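Local coordinates for protein PelA (Pseudomonas aeruginosa, PDB 5TCB) that probably cleaves glycosidic bonds through this glycoside hydrolase domain, one part of a longer protein also thought to have deacetylase activity, at residues T67-L72 with G168-F173; G75-D80 with P111-H116; F260-T263 with D267-G270. All blocks are in the same frame, centred on the assembly; numbering follows the deposited sequence.

The three contacts lie in different parts of one β/α barrel: its interior, a β/α connection and the end of its last strand. Contact 1 lies inside it, where aromatic rings from strands 67-73 and 170-174 meet without a shared backbone bond. One segment of contact 2, 75-80, follows strand 67-73; this contact, about 18 Å from contact 1 between centres, is only partly buried and joins the small strand 76-78 to the start of helix 111-126 by the rim of an indole. Contact 3 is local in sequence and folds the end of the last strand, 258-262, against the chain that follows it. Contacts 1 and 3 share the main sheet, but ring packing is joined in contact 3 by a hydroxyl-carboxylate bond and a bridging water.

Contact 1. Residues T67-L72 with G168-F173; sequences TPFAYL and GLKLFF
Phe-69 and Lys-170 mark the nearest approach of the two backbones, yet the CA of Phe-69 stays 8.1 Å from the CA of Lys-170. Strand 131-135 runs between the two segments in the parallel sheet, so 67-72 and 168-173 meet through side chains that reach past it. The Phe-69 ring does most of the reaching. With chi1 at -68°, CG is trans to the carbonyl carbon, which carries the ring to the far strand, where CE2 lies 3.7 Å from CB of Phe-172. The two rings form a T-shaped pair: the edge of Phe-172, led by CD2, is directed at one face of Phe-69 toward its rim, with centroids 5.6 Å apart and planes at 72°. On the Lys-170 side, Phe-69 CE2 rests 3.9 Å from CB of Lys-170, and the lysine carbonyl approaches this ring obliquely. Only the root of the lysine packs here; the chain beyond CB carries the ammonium group off from the ring. The contact thus belongs to the aromatic interior of the barrel. Trp-45 of strand 45-48 meets both phenylalanines, and Phe-133 of strand 131-135 turns edge-to-face with Phe-172, which also touches Ala-189 and Ala-191 of strand 187-192. Ala-70 and Leu-72 pack instead on helix 111-126.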
loop_
_atom_site.group_PDB
_atom_site.type_symbol
_atom_site.label_atom_id
_atom_site.label_comp_id
_atom_site.label_asym_id
_atom_site.label_seq_id
_atom_site.Cartn_x
_atom_site.Cartn_y
_atom_site.Cartn_z
ATOM N N THR A 67 -12.684 -1.118 -9.238
ATOM C CA THR A 67 -12.757 -0.483 -7.926
ATOM C C THR A 67 -11.471 0.303 -7.712
ATOM O O THR A 67 -10.411 -0.308 -7.505
ATOM C CB THR A 67 -12.950 -1.534 -6.823
ATOM O OG1 THR A 67 -14.172 -2.241 -7.035
ATOM C CG2 THR A 67 -13.068 -0.919 -5.454
ATOM N N PRO A 68 -11.501 1.627 -7.811
ATOM C CA PRO A 68 -10.262 2.403 -7.732
ATOM C C PRO A 68 -9.928 2.832 -6.318
ATOM O O PRO A 68 -10.777 3.325 -5.575
ATOM C CB PRO A 68 -10.560 3.604 -8.630
ATOM C CG PRO A 68 -12.016 3.845 -8.441
ATOM C CD PRO A 68 -12.622 2.446 -8.306
ATOM N N PHE A 69 -8.663 2.626 -5.977
ATOM C CA PHE A 69 -8.078 2.988 -4.682
ATOM C C PHE A 69 -7.019 4.060 -4.885
ATOM O O PHE A 69 -6.242 3.996 -5.841
ATOM C CB PHE A 69 -7.391 1.792 -4.013
ATOM C CG PHE A 69 -8.321 0.710 -3.562
ATOM C CD1 PHE A 69 -8.912 -0.127 -4.478
ATOM C CD2 PHE A 69 -8.602 0.521 -2.207
ATOM C CE1 PHE A 69 -9.779 -1.138 -4.051
ATOM C CE2 PHE A 69 -9.421 -0.460 -1.778
ATOM C CZ PHE A 69 -10.035 -1.303 -2.698
ATOM N N ALA A 70 -6.957 5.023 -3.964
ATOM C CA ALA A 70 -5.913 6.040 -3.971
ATOM C C ALA A 70 -4.812 5.686 -2.968
ATOM O O ALA A 70 -5.096 5.300 -1.820
ATOM C CB ALA A 70 -6.489 7.413 -3.638
ATOM N N TYR A 71 -3.565 5.806 -3.428
ATOM C CA TYR A 71 -2.398 5.660 -2.561
ATOM C C TYR A 71 -2.405 6.688 -1.445
ATOM O O TYR A 71 -2.586 7.885 -1.674
ATOM C CB TYR A 71 -1.135 5.781 -3.401
ATOM C CG TYR A 71 0.136 5.639 -2.610
ATOM C CD1 TYR A 71 0.761 6.754 -2.089
ATOM C CD2 TYR A 71 0.685 4.407 -2.380
ATOM C CE1 TYR A 71 1.927 6.636 -1.342
ATOM C CE2 TYR A 71 1.870 4.284 -1.636
ATOM C CZ TYR A 71 2.458 5.406 -1.132
ATOM O OH TYR A 71 3.617 5.333 -0.372
ATOM N N LEU A 72 -2.114 6.224 -0.230
ATOM C CA LEU A 72 -1.932 7.148 0.889
ATOM C C LEU A 72 -0.870 6.587 1.821
ATOM O O LEU A 72 -1.079 5.555 2.479
ATOM C CB LEU A 72 -3.231 7.361 1.659
ATOM C CG LEU A 72 -3.167 8.393 2.796
ATOM C CD1 LEU A 72 -2.873 9.789 2.281
ATOM C CD2 LEU A 72 -4.433 8.417 3.613
ATOM N N GLY A 168 -17.215 4.951 3.763
ATOM C CA GLY A 168 -17.330 4.642 2.366
ATOM C C GLY A 168 -16.030 4.367 1.648
ATOM O O GLY A 168 -16.047 4.210 0.427
ATOM N N LEU A 169 -14.904 4.377 2.353
ATOM C CA LEU A 169 -13.613 4.030 1.774
ATOM C C LEU A 169 -13.184 2.653 2.254
ATOM O O LEU A 169 -12.932 2.449 3.453
ATOM C CB LEU A 169 -12.558 5.076 2.140
ATOM C CG LEU A 169 -12.788 6.461 1.568
ATOM C CD1 LEU A 169 -11.711 7.389 2.065
ATOM C CD2 LEU A 169 -12.746 6.387 0.040
ATOM N N LYS A 170 -13.049 1.715 1.323
ATOM C CA LYS A 170 -12.409 0.448 1.674
ATOM C C LYS A 170 -10.950 0.703 1.979
ATOM O O LYS A 170 -10.282 1.430 1.244
ATOM C CB LYS A 170 -12.516 -0.558 0.527
ATOM C CG LYS A 170 -13.912 -1.024 0.244
ATOM C CD LYS A 170 -13.922 -2.069 -0.854
ATOM C CE LYS A 170 -15.319 -2.554 -1.141
ATOM N NZ LYS A 170 -15.744 -3.523 -0.125
ATOM N N LEU A 171 -10.452 0.111 3.067
ATOM C CA LEU A 171 -9.063 0.287 3.479
ATOM C C LEU A 171 -8.261 -0.969 3.120
ATOM O O LEU A 171 -8.504 -2.058 3.642
ATOM C CB LEU A 171 -8.968 0.618 4.968
ATOM C CG LEU A 171 -9.760 1.855 5.420
ATOM C CD1 LEU A 171 -9.525 2.111 6.890
ATOM C CD2 LEU A 171 -9.437 3.097 4.581
ATOM N N PHE A 172 -7.315 -0.791 2.212
ATOM C CA PHE A 172 -6.482 -1.842 1.656
ATOM C C PHE A 172 -5.113 -1.607 2.287
ATOM O O PHE A 172 -4.403 -0.657 1.940
ATOM C CB PHE A 172 -6.513 -1.720 0.128
ATOM C CG PHE A 172 -5.723 -2.739 -0.642
ATOM C CD1 PHE A 172 -5.114 -3.829 -0.060
ATOM C CD2 PHE A 172 -5.635 -2.569 -2.011
ATOM C CE1 PHE A 172 -4.388 -4.722 -0.848
ATOM C CE2 PHE A 172 -4.925 -3.454 -2.815
ATOM C CZ PHE A 172 -4.299 -4.537 -2.235
ATOM N N PHE A 173 -4.788 -2.418 3.290
ATOM C CA PHE A 173 -3.566 -2.208 4.066
ATOM C C PHE A 173 -2.361 -2.782 3.316
ATOM O O PHE A 173 -2.436 -3.891 2.777
ATOM C CB PHE A 173 -3.624 -2.936 5.407
ATOM C CG PHE A 173 -4.436 -2.284 6.494
ATOM C CD1 PHE A 173 -5.497 -1.451 6.231
ATOM C CD2 PHE A 173 -4.117 -2.551 7.820
ATOM C CE1 PHE A 173 -6.237 -0.898 7.282
ATOM C CE2 PHE A 173 -4.847 -2.023 8.845
ATOM C CZ PHE A 173 -5.908 -1.199 8.582
#

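Contact 2. Residues G75-D80 with P111-H116; sequences GEFDGD and PSWRAH
A β/α connection of the barrel is fastened here: the chain between strand 67-73 and helix 111-126 includes the short strand 76-78, and Phe-77 and Glu-76 of this stretch meet Trp-113 in the first turn of the helix. The indole is the bridge. With CG anti to the backbone N (chi1 180°), Trp-113 extends from the helix and presents the outer rim of its six-membered ring to the strand. CZ3 of Trp-113 lies 3.9 Å from CD1 of Phe-77, and this phenyl carbon sits at the indole edge, near its plane. The phenylalanine stem joins in, its CB 4.0 Å from CH2 of Trp-113. The two side chains cross at a slant, and the contact between them is apolar.

Next to it, the backbone carbonyl of Glu-76 leans obliquely on the same ring, with O 3.7 Å from CH2 of Trp-113. That oxygen also accepts a hydrogen bond from Ser-73 OG. At the other end of the indole, NE1 donates to the backbone O of Val-74, just ahead of the segment; this bond and the rim packing together limit rotation of the ring. The CB of Glu-76 points away from the helix, and its carboxylate is held by Ser-103 and Ser-139, one oxygen each.

Strand 76-78 pairs antiparallel with strand 103-105, through backbone bonds that include Phe-77 with Gln-104, and Met-106 touches both Phe-77 and Trp-113. Arg-114, the next residue on the helix, bonds to Ala-154 and Ser-157 of helix 145-165, linking this helix start to its neighbour around the barrel.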
loop_
_atom_site.group_PDB
_atom_site.type_symbol
_atom_site.label_atom_id
_atom_site.label_comp_id
_atom_site.label_asym_id
_atom_site.label_seq_id
_atom_site.Cartn_x
_atom_site.Cartn_y
_atom_site.Cartn_z
ATOM N N GLY A 75 2.642 6.429 7.292
ATOM C CA GLY A 75 3.766 6.550 8.207
ATOM C C GLY A 75 4.855 7.527 7.813
ATOM O O GLY A 75 5.720 7.865 8.633
ATOM N N GLU A 76 4.838 7.983 6.563
ATOM C CA GLU A 76 5.907 8.794 6.005
ATOM C C GLU A 76 5.314 9.878 5.128
ATOM O O GLU A 76 4.288 9.667 4.479
ATOM C CB GLU A 76 6.865 7.941 5.143
ATOM C CG GLU A 76 7.601 6.887 5.922
ATOM C CD GLU A 76 8.562 6.062 5.092
ATOM O OE1 GLU A 76 8.776 6.367 3.888
ATOM O OE2 GLU A 76 9.097 5.089 5.664
ATOM N N PHE A 77 5.980 11.018 5.104
ATOM C CA PHE A 77 5.707 12.067 4.138
ATOM C C PHE A 77 6.760 12.035 3.041
ATOM O O PHE A 77 7.962 12.149 3.317
ATOM C CB PHE A 77 5.704 13.416 4.837
ATOM C CG PHE A 77 5.402 14.585 3.945
ATOM C CD1 PHE A 77 4.094 14.883 3.616
ATOM C CD2 PHE A 77 6.416 15.360 3.436
ATOM C CE1 PHE A 77 3.805 15.962 2.816
ATOM C CE2 PHE A 77 6.131 16.446 2.629
ATOM C CZ PHE A 77 4.821 16.739 2.327
ATOM N N ASP A 78 6.298 11.964 1.797
ATOM C CA ASP A 78 7.182 11.949 0.634
ATOM C C ASP A 78 7.411 13.377 0.169
ATOM O O ASP A 78 6.488 14.030 -0.329
ATOM C CB ASP A 78 6.576 11.111 -0.488
ATOM N N GLY A 79 8.637 13.861 0.326
ATOM C CA GLY A 79 9.001 15.166 -0.179
ATOM C C GLY A 79 10.401 15.595 0.205
ATOM O O GLY A 79 10.986 15.059 1.150
ATOM N N ASP A 80 10.953 16.558 -0.530
ATOM C CA ASP A 80 12.202 17.178 -0.123
ATOM C C ASP A 80 12.001 17.944 1.181
ATOM O O ASP A 80 10.876 18.245 1.590
ATOM C CB ASP A 80 12.718 18.121 -1.214
ATOM N N PRO A 111 -0.761 15.768 16.112
ATOM C CA PRO A 111 -2.080 16.180 15.595
ATOM C C PRO A 111 -2.044 16.736 14.184
ATOM O O PRO A 111 -2.986 16.507 13.411
ATOM C CB PRO A 111 -2.550 17.228 16.620
ATOM C CG PRO A 111 -1.337 17.603 17.412
ATOM C CD PRO A 111 -0.436 16.405 17.399
ATOM N N SER A 112 -0.987 17.469 13.817
ATOM C CA SER A 112 -0.958 18.044 12.481
ATOM C C SER A 112 -0.858 16.962 11.420
ATOM O O SER A 112 -1.426 17.123 10.343
ATOM C CB SER A 112 0.200 19.038 12.335
ATOM O OG SER A 112 1.448 18.414 12.573
ATOM N N TRP A 113 -0.127 15.875 11.707
ATOM C CA TRP A 113 -0.002 14.784 10.742
ATOM C C TRP A 113 -1.308 14.018 10.627
ATOM O O TRP A 113 -1.801 13.748 9.518
ATOM C CB TRP A 113 1.127 13.848 11.164
ATOM C CG TRP A 113 1.339 12.679 10.238
ATOM C CD1 TRP A 113 1.290 11.367 10.566
ATOM C CD2 TRP A 113 1.627 12.734 8.835
ATOM N NE1 TRP A 113 1.547 10.585 9.458
ATOM C CE2 TRP A 113 1.768 11.404 8.386
ATOM C CE3 TRP A 113 1.807 13.774 7.925
ATOM C CZ2 TRP A 113 2.036 11.087 7.055
ATOM C CZ3 TRP A 113 2.074 13.452 6.606
ATOM C CH2 TRP A 113 2.207 12.133 6.195
ATOM N N ARG A 114 -1.897 13.664 11.766
ATOM C CA ARG A 114 -3.175 12.963 11.733
ATOM C C ARG A 114 -4.229 13.790 11.010
ATOM O O ARG A 114 -4.990 13.261 10.184
ATOM C CB ARG A 114 -3.609 12.653 13.164
ATOM C CG ARG A 114 -2.630 11.756 13.934
ATOM C CD ARG A 114 -2.911 11.703 15.445
ATOM N NE ARG A 114 -4.111 10.935 15.787
ATOM C CZ ARG A 114 -4.138 9.626 16.056
ATOM N NH1 ARG A 114 -3.020 8.896 16.042
ATOM N NH2 ARG A 114 -5.290 9.048 16.362
ATOM N N ALA A 115 -4.300 15.097 11.309
ATOM C CA ALA A 115 -5.290 15.945 10.644
ATOM C C ALA A 115 -5.041 16.008 9.144
ATOM O O ALA A 115 -5.990 16.026 8.346
ATOM C CB ALA A 115 -5.266 17.348 11.246
ATOM N N HIS A 116 -3.775 16.118 8.752
ATOM C CA HIS A 116 -3.415 16.148 7.343
ATOM C C HIS A 116 -3.933 14.909 6.629
ATOM O O HIS A 116 -4.574 15.003 5.567
ATOM C CB HIS A 116 -1.890 16.262 7.226
ATOM C CG HIS A 116 -1.379 16.046 5.841
ATOM N ND1 HIS A 116 -1.349 17.051 4.896
ATOM C CD2 HIS A 116 -0.879 14.942 5.238
ATOM C CE1 HIS A 116 -0.858 16.569 3.769
ATOM N NE2 HIS A 116 -0.561 15.297 3.949
#

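Contact 3. Residues F260-T263 with D267-G270; sequences FVST and DYLG
Asp-267 is the first residue of its segment to meet segment 260-263, the end of strand 258-262 and the residue after it; the end-to-end directions of the two segments differ by 137°. Its OD1 accepts a hydrogen bond from Thr-263 OG1 at 3.0 Å, met nearly along the C-O axis of the carboxylate. The threonine hydroxyl reaches it because OG1 sits between the backbone N and the carbonyl carbon (chi1 61°), while CG2 is left to face the next residue.

The side chain of that residue, Tyr-268, crosses that of Thr-263 at about a right angle, and its CD2 lies 3.9 Å from CG2 of Thr-263. The hydroxyl of Ser-262 comes to the edge of the same ring, near its plane, with OG 3.6 Å from CD2 of Tyr-268. A water ties the two chain segments together here: it accepts from Ser-262 OG at 2.7 Å and donates to Tyr-268 O, also at 2.7 Å. The far end of the tyrosine is fixed by Arg-242, whose NH1 bonds to its OH and also to the carbonyl of Leu-269.

The CB of Leu-269 points away from the strand, and its side chain touches Glu-39 and Leu-40 of helix 37-40. This residue forms the centre of an inverse gamma turn closed by a weak bond from Gly-270 N to Tyr-268 O (2.9 Å). The turn delivers Gly-270 close to the strand. Its CA makes a C-H···O contact with Val-261 O at 3.3 Å, and its carbonyl carbon lies 3.4 Å from CE1 of Phe-260, approaching that ring obliquely.

Phe-260 in turn packs on strand 27-30, bringing the first and last strands side by side through this side chain, consistent with a closed β/α barrel. The arrangement is that of a chain turning back over the last barrel strand as it leaves it.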
loop_
_atom_site.group_PDB
_atom_site.type_symbol
_atom_site.label_atom_id
_atom_site.label_comp_id
_atom_site.label_asym_id
_atom_site.label_seq_id
_atom_site.Cartn_x
_atom_site.Cartn_y
_atom_site.Cartn_z
ATOM N N PHE A 260 -0.055 -9.286 -8.056
ATOM C CA PHE A 260 0.329 -8.365 -9.112
ATOM C C PHE A 260 1.832 -8.415 -9.205
ATOM O O PHE A 260 2.515 -8.195 -8.202
ATOM C CB PHE A 260 -0.133 -6.945 -8.830
ATOM C CG PHE A 260 0.111 -5.966 -9.971
ATOM C CD1 PHE A 260 -0.470 -6.163 -11.218
ATOM C CD2 PHE A 260 0.859 -4.809 -9.757
ATOM C CE1 PHE A 260 -0.279 -5.260 -12.259
ATOM C CE2 PHE A 260 1.050 -3.901 -10.791
ATOM C CZ PHE A 260 0.474 -4.100 -12.032
ATOM N N VAL A 261 2.340 -8.737 -10.384
ATOM C CA VAL A 261 3.769 -8.909 -10.592
ATOM C C VAL A 261 4.215 -7.801 -11.527
ATOM O O VAL A 261 3.825 -7.770 -12.700
ATOM C CB VAL A 261 4.099 -10.293 -11.152
ATOM C CG1 VAL A 261 5.615 -10.484 -11.190
ATOM C CG2 VAL A 261 3.384 -11.395 -10.330
ATOM N N SER A 262 5.015 -6.873 -11.014
ATOM C CA SER A 262 5.284 -5.649 -11.761
ATOM C C SER A 262 6.701 -5.169 -11.448
ATOM O O SER A 262 7.551 -5.947 -11.011
ATOM C CB SER A 262 4.194 -4.612 -11.442
ATOM O OG SER A 262 4.269 -3.529 -12.335
ATOM N N THR A 263 6.968 -3.908 -11.720
ATOM C CA THR A 263 8.246 -3.244 -11.489
ATOM C C THR A 263 8.175 -2.392 -10.236
ATOM O O THR A 263 7.095 -1.939 -9.839
ATOM C CB THR A 263 8.596 -2.335 -12.673
ATOM O OG1 THR A 263 7.576 -1.336 -12.801
ATOM C CG2 THR A 263 8.714 -3.134 -13.967
ATOM N N ASP A 267 5.123 1.438 -12.858
ATOM C CA ASP A 267 4.906 2.217 -14.067
ATOM C C ASP A 267 4.709 1.312 -15.278
ATOM O O ASP A 267 5.037 1.691 -16.406
ATOM C CB ASP A 267 6.078 3.166 -14.289
ATOM C CG ASP A 267 7.401 2.442 -14.500
ATOM O OD1 ASP A 267 7.448 1.195 -14.402
ATOM O OD2 ASP A 267 8.420 3.134 -14.737
ATOM N N TYR A 268 4.155 0.121 -15.037
ATOM C CA TYR A 268 4.161 -0.989 -15.978
ATOM C C TYR A 268 2.855 -1.738 -15.855
ATOM O O TYR A 268 2.353 -1.938 -14.748
ATOM C CB TYR A 268 5.347 -1.920 -15.674
ATOM C CG TYR A 268 5.400 -3.275 -16.393
ATOM C CD1 TYR A 268 5.507 -3.377 -17.771
ATOM C CD2 TYR A 268 5.438 -4.446 -15.658
ATOM C CE1 TYR A 268 5.603 -4.636 -18.401
ATOM C CE2 TYR A 268 5.531 -5.686 -16.254
ATOM C CZ TYR A 268 5.635 -5.791 -17.615
ATOM O OH TYR A 268 5.746 -7.036 -18.181
ATOM N N LEU A 269 2.312 -2.176 -16.994
ATOM C CA LEU A 269 1.114 -3.008 -16.982
ATOM C C LEU A 269 1.540 -4.444 -16.661
ATOM O O LEU A 269 1.638 -5.316 -17.523
ATOM C CB LEU A 269 0.370 -2.884 -18.303
ATOM C CG LEU A 269 -0.531 -1.669 -18.468
ATOM C CD1 LEU A 269 -0.984 -1.541 -19.911
ATOM C CD2 LEU A 269 -1.742 -1.781 -17.522
ATOM N N GLY A 270 1.765 -4.677 -15.374
ATOM C CA GLY A 270 2.140 -5.982 -14.877
ATOM C C GLY A 270 0.982 -6.957 -14.946
ATOM O O GLY A 270 -0.088 -6.678 -15.488
HETATM O O HOH W 1 2.824 -1.218 -12.229
#